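PDB 7CPO: MHC class I antigen from Anolis carolinensis, which probably presents short peptides on the cell surface for recognition by T cells, as classical MHC class I heavy chains do together with beta2-microglobulin. Local coordinates for residues 29-34 with 172-177. Residues are numbered along the deposited sequence; the frame is centred on the assembly and turned at random.
Sequences YVDDQE and RYLNYG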
loop_
_atom_site.group_PDB
_atom_site.type_symbol
_atom_site.label_atom_id
_atom_site.label_comp_id
_atom_site.label_asym_id
_atom_site.label_seq_id
_atom_site.Cartn_x
_atom_site.Cartn_y
_atom_site.Cartn_z
ATOM N N TYR A 29 -0.044 3.027 -9.509
ATOM C CA TYR A 29 1.194 2.315 -9.213
ATOM C C TYR A 29 1.703 1.546 -10.426
ATOM O O TYR A 29 0.926 0.988 -11.218
ATOM C CB TYR A 29 1.017 1.312 -8.060
ATOM C CG TYR A 29 0.833 1.933 -6.697
ATOM C CD1 TYR A 29 1.906 2.022 -5.782
ATOM C CD2 TYR A 29 -0.411 2.422 -6.304
ATOM C CE1 TYR A 29 1.723 2.592 -4.524
ATOM C CE2 TYR A 29 -0.597 2.987 -5.045
ATOM C CZ TYR A 29 0.469 3.066 -4.167
ATOM O OH TYR A 29 0.265 3.623 -2.934
ATOM N N VAL A 30 3.023 1.491 -10.540
ATOM C CA VAL A 30 3.712 0.458 -11.295
ATOM C C VAL A 30 4.543 -0.300 -10.268
ATOM O O VAL A 30 5.423 0.290 -9.626
ATOM C CB VAL A 30 4.570 1.040 -12.425
ATOM C CG1 VAL A 30 5.241 -0.067 -13.203
ATOM C CG2 VAL A 30 3.701 1.886 -13.349
ATOM N N ASP A 31 4.211 -1.578 -10.052
ATOM C CA ASP A 31 4.947 -2.464 -9.140
ATOM C C ASP A 31 5.151 -1.824 -7.769
ATOM O O ASP A 31 6.281 -1.668 -7.293
ATOM C CB ASP A 31 6.318 -2.837 -9.697
ATOM C CG ASP A 31 6.245 -3.649 -10.934
ATOM O OD1 ASP A 31 5.198 -4.275 -11.169
ATOM O OD2 ASP A 31 7.257 -3.662 -11.661
ATOM N N ASP A 32 4.048 -1.421 -7.152
ATOM C CA ASP A 32 4.069 -0.766 -5.830
ATOM C C ASP A 32 5.019 0.447 -5.752
ATOM O O ASP A 32 5.343 0.900 -4.653
ATOM C CB ASP A 32 4.347 -1.768 -4.681
ATOM C CG ASP A 32 5.785 -2.319 -4.652
ATOM O OD1 ASP A 32 6.761 -1.544 -4.762
ATOM O OD2 ASP A 32 5.932 -3.558 -4.503
ATOM N N GLN A 33 5.432 1.037 -6.882
ATOM C CA GLN A 33 5.937 2.412 -6.895
ATOM C C GLN A 33 4.813 3.332 -7.352
ATOM O O GLN A 33 4.271 3.157 -8.447
ATOM C CB GLN A 33 7.144 2.584 -7.816
ATOM C CG GLN A 33 7.725 3.986 -7.814
ATOM C CD GLN A 33 9.110 4.060 -8.481
ATOM O OE1 GLN A 33 9.428 5.028 -9.192
ATOM N NE2 GLN A 33 9.933 3.025 -8.261
ATOM N N GLU A 34 4.444 4.290 -6.517
ATOM C CA GLU A 34 3.401 5.219 -6.912
ATOM C C GLU A 34 3.962 6.188 -7.944
ATOM O O GLU A 34 5.060 6.709 -7.773
ATOM C CB GLU A 34 2.871 5.960 -5.696
ATOM C CG GLU A 34 1.896 7.052 -6.045
ATOM C CD GLU A 34 1.440 7.845 -4.838
ATOM O OE1 GLU A 34 1.808 7.476 -3.703
ATOM O OE2 GLU A 34 0.713 8.838 -5.032
ATOM N N ARG A 172 5.169 0.986 -21.647
ATOM C CA ARG A 172 5.795 2.298 -21.781
ATOM C C ARG A 172 6.381 2.748 -20.458
ATOM O O ARG A 172 7.507 3.252 -20.409
ATOM C CB ARG A 172 4.793 3.345 -22.274
ATOM C CG ARG A 172 4.788 3.580 -23.739
ATOM C CD ARG A 172 3.655 4.516 -24.140
ATOM N NE ARG A 172 3.100 4.069 -25.415
ATOM C CZ ARG A 172 1.836 3.713 -25.626
ATOM N NH1 ARG A 172 0.926 3.769 -24.649
ATOM N NH2 ARG A 172 1.482 3.313 -26.838
ATOM N N TYR A 173 5.617 2.587 -19.372
ATOM C CA TYR A 173 6.066 3.078 -18.073
ATOM C C TYR A 173 7.334 2.357 -17.634
ATOM O O TYR A 173 8.274 2.988 -17.140
ATOM C CB TYR A 173 4.949 2.906 -17.043
ATOM C CG TYR A 173 3.722 3.765 -17.306
ATOM C CD1 TYR A 173 3.810 4.934 -18.057
ATOM C CD2 TYR A 173 2.469 3.405 -16.804
ATOM C CE1 TYR A 173 2.679 5.733 -18.297
ATOM C CE2 TYR A 173 1.347 4.193 -17.030
ATOM C CZ TYR A 173 1.460 5.354 -17.783
ATOM O OH TYR A 173 0.358 6.139 -18.013
ATOM N N LEU A 174 7.391 1.040 -17.845
ATOM C CA LEU A 174 8.542 0.268 -17.395
ATOM C C LEU A 174 9.819 0.760 -18.046
ATOM O O LEU A 174 10.861 0.846 -17.394
ATOM C CB LEU A 174 8.333 -1.213 -17.696
ATOM C CG LEU A 174 7.443 -1.969 -16.711
ATOM C CD1 LEU A 174 7.059 -3.294 -17.320
ATOM C CD2 LEU A 174 8.184 -2.167 -15.391
ATOM N N ASN A 175 9.759 1.098 -19.334
ATOM C CA ASN A 175 10.930 1.654 -19.991
ATOM C C ASN A 175 11.245 3.046 -19.457
ATOM O O ASN A 175 12.401 3.351 -19.149
ATOM C CB ASN A 175 10.722 1.704 -21.501
ATOM C CG ASN A 175 11.836 2.470 -22.199
ATOM O OD1 ASN A 175 12.981 2.040 -22.182
ATOM N ND2 ASN A 175 11.510 3.610 -22.789
ATOM N N TYR A 176 10.220 3.900 -19.340
ATOM C CA TYR A 176 10.395 5.243 -18.800
ATOM C C TYR A 176 11.126 5.204 -17.469
ATOM O O TYR A 176 12.101 5.936 -17.263
ATOM C CB TYR A 176 9.043 5.923 -18.608
ATOM C CG TYR A 176 8.375 6.361 -19.869
ATOM C CD1 TYR A 176 9.063 6.387 -21.076
ATOM C CD2 TYR A 176 7.034 6.746 -19.861
ATOM C CE1 TYR A 176 8.435 6.808 -22.239
ATOM C CE2 TYR A 176 6.401 7.157 -21.011
ATOM C CZ TYR A 176 7.098 7.180 -22.195
ATOM O OH TYR A 176 6.445 7.588 -23.336
ATOM N N GLY A 177 10.667 4.345 -16.554
ATOM C CA GLY A 177 11.162 4.365 -15.186
ATOM C C GLY A 177 12.054 3.213 -14.780
ATOM O O GLY A 177 12.197 2.944 -13.590
#
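At the end of the MHC class I platform where the pocket for the peptide N-terminus lies, the hairpin joining strands 25-30 and 33-39 packs beneath the last turn of helix 152-176 through Val30, Tyr173 and Leu174. The hairpin is tight: Val30 to Gln33 form a type I' turn, closed by Gln33 N to Val30 O at 2.8 Å and by the reverse bond from Val30 N to Gln33 O. Val30 and Tyr173 have the nearest CA atoms of the two segments, 7.6 Å apart, and their side chains cross at about a right angle. A chi1 of -179° sets Val30 CG1 opposite the backbone N and CG2 opposite the carbonyl carbon, spreading the fork over both partners: CG1 faces Leu174 CD2 at 4.2 Å, whereas CG2 meets Tyr173 CD2 at 4.0 Å and lies equally near Tyr173 CB, approaching the ring obliquely. The phenol runs off across the valine's line of approach; its OH lies 7.1 Å from Val30 CG2, hydrogen-bonded to Tyr62 OH and the backbone of the bound peptide. Leu174 turns its CD2 end toward the hairpin, 4.1 Å from Asp31 OD2, a van der Waals approach. The Asp31 carboxylate has polar partners on strand 5-14, with OD2 bonded to His5 ND1 and OD1 to Ser6 N. With 137 Å² buried, this is a small, mainly apolar joint, carried by Val30 against Tyr173 and Leu174, typical of the class I alpha1-alpha2 fold, in which helices lie across an antiparallel sheet and a tyrosine reaches the peptide.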